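Aspartate aminotransferase (Thermotoga maritima, PDB 1O4S) catalyses the pyridoxal-phosphate-dependent transfer of the amino group of L-aspartate to 2-oxoglutarate, giving oxaloacetate and L-glutamate, and works as a homodimer. Local coordinates at residues F53-P58 with H248-W253; E93-D98 with F225-D230. One frame throughout, in Å; residues are numbered along the deposited sequence. Where two conformers were deposited one is given.

Contact 1 of 2, residues F53-P58 with H248-W253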
ATOM      1  N   PHE B  53      -7.350  -9.532  20.708  1.00 31.17           N
ATOM      2  CA  PHE B  53      -6.957 -10.916  20.743  1.00 30.60           C
ATOM      3  C   PHE B  53      -5.621 -10.947  19.990  1.00 30.92           C
ATOM      4  O   PHE B  53      -5.336 -10.076  19.174  1.00 30.44           O
ATOM      5  CB  PHE B  53      -8.002 -11.811  20.063  1.00 30.30           C
ATOM      6  CG  PHE B  53      -9.145 -12.203  20.951  1.00 29.29           C
ATOM      7  CD1 PHE B  53      -9.344 -13.519  21.317  1.00 30.36           C
ATOM      8  CD2 PHE B  53     -10.038 -11.251  21.422  1.00 31.42           C
ATOM      9  CE1 PHE B  53     -10.412 -13.882  22.161  1.00 30.20           C
ATOM     10  CE2 PHE B  53     -11.091 -11.608  22.253  1.00 29.80           C
ATOM     11  CZ  PHE B  53     -11.270 -12.920  22.615  1.00 29.68           C
ATOM     12  N   PRO B  54      -4.794 -11.943  20.270  1.00 31.33           N
ATOM     13  CA  PRO B  54      -3.547 -12.112  19.516  1.00 30.53           C
ATOM     14  C   PRO B  54      -3.887 -12.686  18.185  1.00 29.77           C
ATOM     15  O   PRO B  54      -5.004 -13.147  17.970  1.00 29.32           O
ATOM     16  CB  PRO B  54      -2.728 -13.117  20.373  1.00 30.05           C
ATOM     17  CG  PRO B  54      -3.732 -13.858  21.236  1.00 31.29           C
ATOM     18  CD  PRO B  54      -4.964 -12.982  21.313  1.00 31.88           C
ATOM     19  N   THR B  55      -2.917 -12.660  17.291  1.00 29.33           N
ATOM     20  CA  THR B  55      -2.927 -13.508  16.109  1.00 29.01           C
ATOM     21  C   THR B  55      -3.068 -14.965  16.552  1.00 28.37           C
ATOM     22  O   THR B  55      -2.361 -15.389  17.454  1.00 28.34           O
ATOM     23  CB  THR B  55      -1.610 -13.341  15.357  1.00 28.57           C
ATOM     24  OG1 THR B  55      -1.505 -12.006  14.879  1.00 28.19           O
ATOM     25  CG2 THR B  55      -1.572 -14.244  14.145  1.00 29.59           C
ATOM     26  N   PRO B  56      -3.963 -15.744  15.957  1.00 28.46           N
ATOM     27  CA  PRO B  56      -4.091 -17.144  16.360  1.00 28.71           C
ATOM     28  C   PRO B  56      -2.782 -17.891  16.268  1.00 28.25           C
ATOM     29  O   PRO B  56      -2.067 -17.735  15.300  1.00 27.11           O
ATOM     30  CB  PRO B  56      -5.104 -17.693  15.367  1.00 29.00           C
ATOM     31  CG  PRO B  56      -5.935 -16.523  15.021  1.00 30.08           C
ATOM     32  CD  PRO B  56      -4.941 -15.403  14.920  1.00 28.78           C
ATOM     33  N   GLU B  57      -2.477 -18.702  17.268  1.00 28.75           N
ATOM     34  CA  GLU B  57      -1.188 -19.335  17.329  1.00 29.00           C
ATOM     35  C   GLU B  57      -0.876 -20.184  16.085  1.00 28.33           C
ATOM     36  O   GLU B  57       0.239 -20.221  15.660  1.00 26.67           O
ATOM     37  CB  GLU B  57      -1.037 -20.142  18.617  1.00 30.39           C
ATOM     38  CG  GLU B  57       0.419 -20.527  18.944  1.00 36.17           C
ATOM     39  CD  GLU B  57       1.341 -19.305  19.153  1.00 42.56           C
ATOM     40  OE1 GLU B  57       2.590 -19.484  19.220  1.00 48.17           O
ATOM     41  OE2 GLU B  57       0.830 -18.143  19.248  1.00 47.19           O
ATOM     42  N   PRO B  58      -1.832 -20.882  15.485  1.00 28.73           N
ATOM     43  CA  PRO B  58      -1.485 -21.648  14.282  1.00 28.52           C
ATOM     44  C   PRO B  58      -0.989 -20.769  13.149  1.00 28.72           C
ATOM     45  O   PRO B  58      -0.174 -21.233  12.345  1.00 27.42           O
ATOM     46  CB  PRO B  58      -2.784 -22.387  13.938  1.00 28.73           C
ATOM     47  CG  PRO B  58      -3.491 -22.461  15.256  1.00 28.81           C
ATOM     48  CD  PRO B  58      -3.223 -21.121  15.906  1.00 27.66           C
ATOM     49  N   HIS B 248      -9.903 -12.446  12.469  1.00 30.85           N
ATOM     50  CA  HIS B 248      -8.827 -13.237  13.072  1.00 31.18           C
ATOM     51  C   HIS B 248      -7.883 -12.416  13.898  1.00 30.67           C
ATOM     52  O   HIS B 248      -6.797 -12.881  14.255  1.00 30.86           O
ATOM     53  CB  HIS B 248      -8.027 -13.931  11.986  1.00 32.17           C
ATOM     54  CG  HIS B 248      -8.785 -15.016  11.307  1.00 32.92           C
ATOM     55  ND1 HIS B 248      -9.513 -14.805  10.157  1.00 38.30           N
ATOM     56  CD2 HIS B 248      -8.972 -16.311  11.641  1.00 37.55           C
ATOM     57  CE1 HIS B 248     -10.074 -15.940   9.778  1.00 36.44           C
ATOM     58  NE2 HIS B 248      -9.769 -16.867  10.668  1.00 40.60           N
ATOM     59  N   SER B 249      -8.285 -11.191  14.189  1.00 29.57           N
ATOM     60  CA  SER B 249      -7.474 -10.296  14.969  1.00 30.14           C
ATOM     61  C   SER B 249      -6.049 -10.206  14.404  1.00 30.41           C
ATOM     62  O   SER B 249      -5.060 -10.416  15.125  1.00 30.69           O
ATOM     63  CB  SER B 249      -7.448 -10.725  16.425  1.00 29.91           C
ATOM     64  OG  SER B 249      -7.154  -9.630  17.250  1.00 30.59           O
ATOM     65  N   MET B 250      -5.976  -9.969  13.098  1.00 29.46           N
ATOM     66  CA  MET B 250      -4.713  -9.899  12.382  1.00 29.87           C
ATOM     67  C   MET B 250      -4.489  -8.522  11.787  1.00 29.10           C
ATOM     68  O   MET B 250      -3.918  -8.400  10.739  1.00 29.39           O
ATOM     69  CB  MET B 250      -4.675 -10.976  11.295  1.00 29.73           C
ATOM     70  CG  MET B 250      -4.484 -12.361  11.874  1.00 27.69           C
ATOM     71  SD  MET B 250      -4.602 -13.656  10.621  1.00 29.25           S
ATOM     72  CE  MET B 250      -3.273 -13.221   9.476  1.00 30.19           C
ATOM     73  N   THR B 251      -4.949  -7.472  12.488  1.00 30.30           N
ATOM     74  CA  THR B 251      -4.924  -6.097  11.960  1.00 28.91           C
ATOM     75  C   THR B 251      -3.542  -5.643  11.512  1.00 27.49           C
ATOM     76  O   THR B 251      -3.435  -5.024  10.461  1.00 27.82           O
ATOM     77  CB  THR B 251      -5.454  -5.064  12.992  1.00 29.33           C
ATOM     78  OG1 THR B 251      -4.852  -5.345  14.241  1.00 29.11           O
ATOM     79  CG2 THR B 251      -6.959  -5.141  13.184  1.00 30.06           C
ATOM     80  N   GLY B 252      -2.498  -5.924  12.294  1.00 26.92           N
ATOM     81  CA  GLY B 252      -1.151  -5.515  11.956  1.00 26.79           C
ATOM     82  C   GLY B 252      -0.503  -6.265  10.781  1.00 26.72           C
ATOM     83  O   GLY B 252       0.504  -5.827  10.291  1.00 26.36           O
ATOM     84  N   TRP B 253      -1.093  -7.372  10.350  1.00 27.64           N
ATOM     85  CA  TRP B 253      -0.628  -8.154   9.190  1.00 28.31           C
ATOM     86  C   TRP B 253      -0.903  -7.471   7.848  1.00 28.50           C
ATOM     87  O   TRP B 253      -0.111  -7.626   6.937  1.00 29.55           O
ATOM     88  CB  TRP B 253      -1.201  -9.567   9.169  1.00 27.99           C
ATOM     89  CG  TRP B 253      -0.671 -10.428  10.229  1.00 27.10           C
ATOM     90  CD1 TRP B 253      -1.200 -10.635  11.486  1.00 24.87           C
ATOM     91  CD2 TRP B 253       0.467 -11.261  10.134  1.00 26.56           C
ATOM     92  NE1 TRP B 253      -0.443 -11.556  12.164  1.00 25.70           N
ATOM     93  CE2 TRP B 253       0.610 -11.927  11.369  1.00 26.12           C
ATOM     94  CE3 TRP B 253       1.412 -11.502   9.127  1.00 26.77           C
ATOM     95  CZ2 TRP B 253       1.649 -12.807  11.617  1.00 26.28           C
ATOM     96  CZ3 TRP B 253       2.448 -12.369   9.387  1.00 26.97           C
ATOM     97  CH2 TRP B 253       2.548 -13.013  10.618  1.00 26.89           C
TER
HETATM   98  O   HOH W   1      -2.482  -9.827  15.901  1.00 24.54           O
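T55 and W253 join the loop that leads into helix 57-68 to the loop between strands 238-243 and 256-259. In this fold type I PLP-dependent aminotransferase the second loop follows K246, the lysine that carries the cofactor, although the two are not attached in this structure. The T55 side chain does most of the joining. Its CB lies 3.8 Å from NE1 of W253, and both branches face the 248-253 loop. OG1, anti to the carbonyl carbon (chi1 -64°), accepts the indole N-H, with NE1 to OG1 2.9 Å. The hydroxyl sits exactly in the ring plane, at the pyrrole edge, and the N-H points at it with an angle of 158°. The same OG1 gives its proton to a water 2.6 Å away, and this water donates to the backbone O of S249, so the oxygen is bonded both as acceptor and as donor. The methyl CG2 lies 3.5 Å from NE1 of W253 and reaches CG of M250 at 4.1 Å. M250 bends at its thioether (chi3 60°), which lays its CE over one face of the W253 indole, toward the rim.

P56, the N-cap residue of helix 57-68, places its ring CD against the backbone O of H248. The second subunit also borders the contact: N280 of that subunit bonds to W253 O, and L67 of the same subunit packs on W253. The contact thus lies at the dimer interface and near the active site, with the M250 side chain about 8 Å from the bound pyridoxal phosphate. S249 OG donates to F53 O at 2.7 Å, the hydroxyl oxygen sitting above the carbonyl plane.

Contact 2 of 2, residues E93-D98 with F225-D230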
ATOM      1  N   GLU B  93     -17.944 -21.333  -1.256  1.00 38.64           N
ATOM      2  CA  GLU B  93     -18.692 -22.328  -0.485  1.00 39.88           C
ATOM      3  C   GLU B  93     -19.703 -21.668   0.450  1.00 39.78           C
ATOM      4  O   GLU B  93     -20.830 -22.113   0.545  1.00 39.43           O
ATOM      5  CB  GLU B  93     -17.759 -23.270   0.287  1.00 40.27           C
ATOM      6  CG  GLU B  93     -17.046 -24.253  -0.645  1.00 44.00           C
ATOM      7  CD  GLU B  93     -15.991 -25.127   0.042  1.00 47.89           C
ATOM      8  OE1 GLU B  93     -15.704 -26.218  -0.507  1.00 49.90           O
ATOM      9  OE2 GLU B  93     -15.438 -24.732   1.112  1.00 51.16           O
ATOM     10  N   ARG B  94     -19.318 -20.589   1.121  1.00 40.12           N
ATOM     11  CA  ARG B  94     -20.243 -19.918   2.038  1.00 40.36           C
ATOM     12  C   ARG B  94     -21.520 -19.420   1.347  1.00 39.27           C
ATOM     13  O   ARG B  94     -22.602 -19.445   1.955  1.00 39.07           O
ATOM     14  CB  ARG B  94     -19.572 -18.745   2.734  1.00 40.69           C
ATOM     15  CG  ARG B  94     -18.508 -19.161   3.718  1.00 43.80           C
ATOM     16  CD  ARG B  94     -17.740 -17.985   4.277  1.00 46.74           C
ATOM     17  NE  ARG B  94     -18.610 -17.134   5.086  1.00 51.26           N
ATOM     18  CZ  ARG B  94     -18.262 -15.945   5.594  1.00 55.81           C
ATOM     19  NH1 ARG B  94     -17.048 -15.425   5.369  1.00 55.75           N
ATOM     20  NH2 ARG B  94     -19.151 -15.272   6.333  1.00 57.34           N
ATOM     21  N   TYR B  95     -21.386 -18.969   0.098  1.00 37.95           N
ATOM     22  CA  TYR B  95     -22.466 -18.269  -0.593  1.00 37.60           C
ATOM     23  C   TYR B  95     -22.950 -18.984  -1.846  1.00 37.62           C
ATOM     24  O   TYR B  95     -23.667 -18.414  -2.659  1.00 37.35           O
ATOM     25  CB  TYR B  95     -22.023 -16.840  -0.901  1.00 36.69           C
ATOM     26  CG  TYR B  95     -21.831 -16.047   0.360  1.00 34.73           C
ATOM     27  CD1 TYR B  95     -20.556 -15.596   0.735  1.00 33.25           C
ATOM     28  CD2 TYR B  95     -22.907 -15.774   1.214  1.00 32.21           C
ATOM     29  CE1 TYR B  95     -20.345 -14.874   1.908  1.00 31.01           C
ATOM     30  CE2 TYR B  95     -22.694 -15.057   2.426  1.00 33.08           C
ATOM     31  CZ  TYR B  95     -21.404 -14.600   2.741  1.00 32.05           C
ATOM     32  OH  TYR B  95     -21.141 -13.909   3.885  1.00 31.63           O
ATOM     33  N   LYS B  96     -22.551 -20.240  -1.976  1.00 38.26           N
ATOM     34  CA  LYS B  96     -22.882 -21.079  -3.126  1.00 39.21           C
ATOM     35  C   LYS B  96     -22.734 -20.340  -4.469  1.00 39.48           C
ATOM     36  O   LYS B  96     -23.694 -20.148  -5.215  1.00 40.14           O
ATOM     37  CB  LYS B  96     -24.263 -21.745  -2.964  0.50 39.35           C
ATOM     38  CG  LYS B  96     -24.236 -23.070  -2.173  0.50 40.09           C
ATOM     39  CD  LYS B  96     -23.275 -24.136  -2.759  0.50 40.69           C
ATOM     40  CE  LYS B  96     -23.740 -24.671  -4.116  0.50 40.42           C
ATOM     41  NZ  LYS B  96     -24.955 -25.519  -3.985  0.50 40.36           N
ATOM     42  N   LYS B  97     -21.493 -19.938  -4.732  1.00 39.83           N
ATOM     43  CA  LYS B  97     -21.048 -19.282  -5.966  1.00 39.93           C
ATOM     44  C   LYS B  97     -19.778 -19.970  -6.492  1.00 39.72           C
ATOM     45  O   LYS B  97     -19.002 -20.549  -5.723  1.00 39.93           O
ATOM     46  CB  LYS B  97     -20.734 -17.811  -5.694  1.00 40.32           C
ATOM     47  CG  LYS B  97     -21.894 -17.058  -5.070  1.00 41.69           C
ATOM     48  CD  LYS B  97     -21.691 -15.557  -5.081  1.00 44.05           C
ATOM     49  CE  LYS B  97     -22.877 -14.863  -4.447  1.00 44.42           C
ATOM     50  NZ  LYS B  97     -24.007 -14.724  -5.366  1.00 45.32           N
ATOM     51  N   ASP B  98     -19.591 -19.921  -7.804  1.00 39.08           N
ATOM     52  CA  ASP B  98     -18.401 -20.433  -8.458  1.00 38.92           C
ATOM     53  C   ASP B  98     -17.502 -19.208  -8.613  1.00 37.60           C
ATOM     54  O   ASP B  98     -17.642 -18.426  -9.548  1.00 37.26           O
ATOM     55  CB  ASP B  98     -18.781 -21.048  -9.826  1.00 39.78           C
ATOM     56  CG  ASP B  98     -17.735 -22.035 -10.366  1.00 42.46           C
ATOM     57  OD1 ASP B  98     -16.562 -21.989  -9.929  1.00 47.49           O
ATOM     58  OD2 ASP B  98     -18.009 -22.902 -11.240  1.00 46.55           O
ATOM     59  N   PHE B 225     -27.843 -11.486   9.751  1.00 39.22           N
ATOM     60  CA  PHE B 225     -26.843 -10.964   8.810  1.00 36.75           C
ATOM     61  C   PHE B 225     -27.095 -11.473   7.406  1.00 35.29           C
ATOM     62  O   PHE B 225     -27.185 -12.669   7.179  1.00 34.97           O
ATOM     63  CB  PHE B 225     -25.374 -11.267   9.190  1.00 36.56           C
ATOM     64  CG  PHE B 225     -24.387 -10.733   8.170  1.00 34.97           C
ATOM     65  CD1 PHE B 225     -24.236  -9.366   8.002  1.00 33.21           C
ATOM     66  CD2 PHE B 225     -23.668 -11.591   7.351  1.00 35.69           C
ATOM     67  CE1 PHE B 225     -23.396  -8.849   7.049  1.00 32.18           C
ATOM     68  CE2 PHE B 225     -22.802 -11.090   6.387  1.00 34.94           C
ATOM     69  CZ  PHE B 225     -22.666  -9.712   6.232  1.00 34.24           C
ATOM     70  N   THR B 226     -27.195 -10.524   6.478  1.00 34.27           N
ATOM     71  CA  THR B 226     -27.295 -10.778   5.051  1.00 32.88           C
ATOM     72  C   THR B 226     -26.097 -10.125   4.362  1.00 32.79           C
ATOM     73  O   THR B 226     -25.855  -8.922   4.530  1.00 32.41           O
ATOM     74  CB  THR B 226     -28.582 -10.150   4.503  1.00 32.66           C
ATOM     75  OG1 THR B 226     -29.729 -10.638   5.228  1.00 32.24           O
ATOM     76  CG2 THR B 226     -28.810 -10.576   3.079  1.00 32.55           C
ATOM     77  N   SER B 227     -25.376 -10.917   3.579  1.00 31.80           N
ATOM     78  CA  SER B 227     -24.268 -10.437   2.764  1.00 31.71           C
ATOM     79  C   SER B 227     -24.840 -10.002   1.436  1.00 31.16           C
ATOM     80  O   SER B 227     -25.859 -10.539   1.003  1.00 30.69           O
ATOM     81  CB  SER B 227     -23.273 -11.569   2.527  1.00 31.09           C
ATOM     82  OG  SER B 227     -22.317 -11.233   1.566  1.00 30.06           O
ATOM     83  N   ILE B 228     -24.186  -9.052   0.780  1.00 30.21           N
ATOM     84  CA  ILE B 228     -24.545  -8.740  -0.597  1.00 30.35           C
ATOM     85  C   ILE B 228     -24.447 -10.005  -1.463  1.00 30.52           C
ATOM     86  O   ILE B 228     -25.152 -10.131  -2.460  1.00 30.23           O
ATOM     87  CB  ILE B 228     -23.673  -7.596  -1.190  1.00 30.31           C
ATOM     88  CG1 ILE B 228     -24.403  -6.912  -2.378  1.00 29.78           C
ATOM     89  CG2 ILE B 228     -22.279  -8.116  -1.626  1.00 30.06           C
ATOM     90  CD1 ILE B 228     -25.724  -6.225  -2.000  1.00 27.48           C
ATOM     91  N   LEU B 229     -23.563 -10.920  -1.090  1.00 30.90           N
ATOM     92  CA  LEU B 229     -23.441 -12.207  -1.783  1.00 31.84           C
ATOM     93  C   LEU B 229     -24.594 -13.221  -1.493  1.00 32.30           C
ATOM     94  O   LEU B 229     -24.710 -14.233  -2.191  1.00 32.02           O
ATOM     95  CB  LEU B 229     -22.090 -12.835  -1.470  1.00 32.25           C
ATOM     96  CG  LEU B 229     -20.866 -11.961  -1.812  1.00 31.67           C
ATOM     97  CD1 LEU B 229     -19.603 -12.782  -1.614  1.00 34.09           C
ATOM     98  CD2 LEU B 229     -20.888 -11.389  -3.211  1.00 32.22           C
ATOM     99  N   ASP B 230     -25.412 -12.946  -0.473  1.00 32.72           N
ATOM    100  CA  ASP B 230     -26.693 -13.654  -0.254  1.00 33.99           C
ATOM    101  C   ASP B 230     -27.812 -13.262  -1.241  1.00 34.59           C
ATOM    102  O   ASP B 230     -28.694 -14.069  -1.543  1.00 33.95           O
ATOM    103  CB  ASP B 230     -27.193 -13.418   1.181  1.00 34.35           C
ATOM    104  CG  ASP B 230     -26.419 -14.246   2.237  1.00 35.21           C
ATOM    105  OD1 ASP B 230     -26.153 -13.710   3.332  1.00 36.77           O
ATOM    106  OD2 ASP B 230     -26.066 -15.431   2.062  1.00 35.66           O
TER
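With chi1 near -66°, Y95 sets its ring anti to the carbonyl carbon, and L229 takes the same setting at -56°; together these bring CB of L229 over one face of the tyrosine. The pair is a CH-pi contact, with L229 CB 4.0 Å from the centroid of the Y95 ring. On the same side the leucine CD1 lies beyond the rim of the ring, 3.8 Å from CD1 of Y95, while CB of R94 is set over the opposite face, also toward the rim. The phenol belongs to the C-terminal end of helix 81-95, where the chain turns through a Schellman motif at K96.

The far segment is the start of the short helix 228-231, begun by a capping box. S227 OG accepts from L229 N, and in return D230 OD1 accepts from S227 N at 2.9 Å, an almost straight N-H bond on the anti side of the carboxylate but tilted out of its plane. The tyrosine lies against this cap: its OH is 3.4 Å from CB of S227, and D230 OD2 lies at the ring edge, 3.3 Å from CD2 of Y95, with carboxylate and ring planes 72° apart. E214 takes up the S227 hydroxyl as well, tying the cap to the loop after strand 209-213.

K97 slants across L229 and bends at its last torsion. Its CE comes to 3.0 Å from O of L229, and NZ goes on to bond O of S232.

Packing and close carbon-oxygen contacts join the two segments, while S227 and D230 OD1 are engaged by the cap and E214. The D230 carboxylate faces the slightly positive C-H rim of Y95, an arrangement that is probably weakly favourable.

How the contacts relate
Contact 1 and contact 2 lie on different parts of the same chain, their centres 25 Å apart and their nearest atoms about 8 Å from each other without touching. In sequence the order is 53-58, 93-98, 225-230, 248-253, so contact 2 falls wholly between the two halves of contact 1. Helices 57-68 and 81-95, which carry the earlier segments, follow one another. The later segments flank strand 238-243 of the seven-stranded sheet. Contact 1 ties the lead-in of helix 57-68 to the chain after this strand, contact 2 the end of helix 81-95 to the chain before it. Contact 1 lies near the cofactor and against the second subunit, whereas no other chain of the assembly touches contact 2.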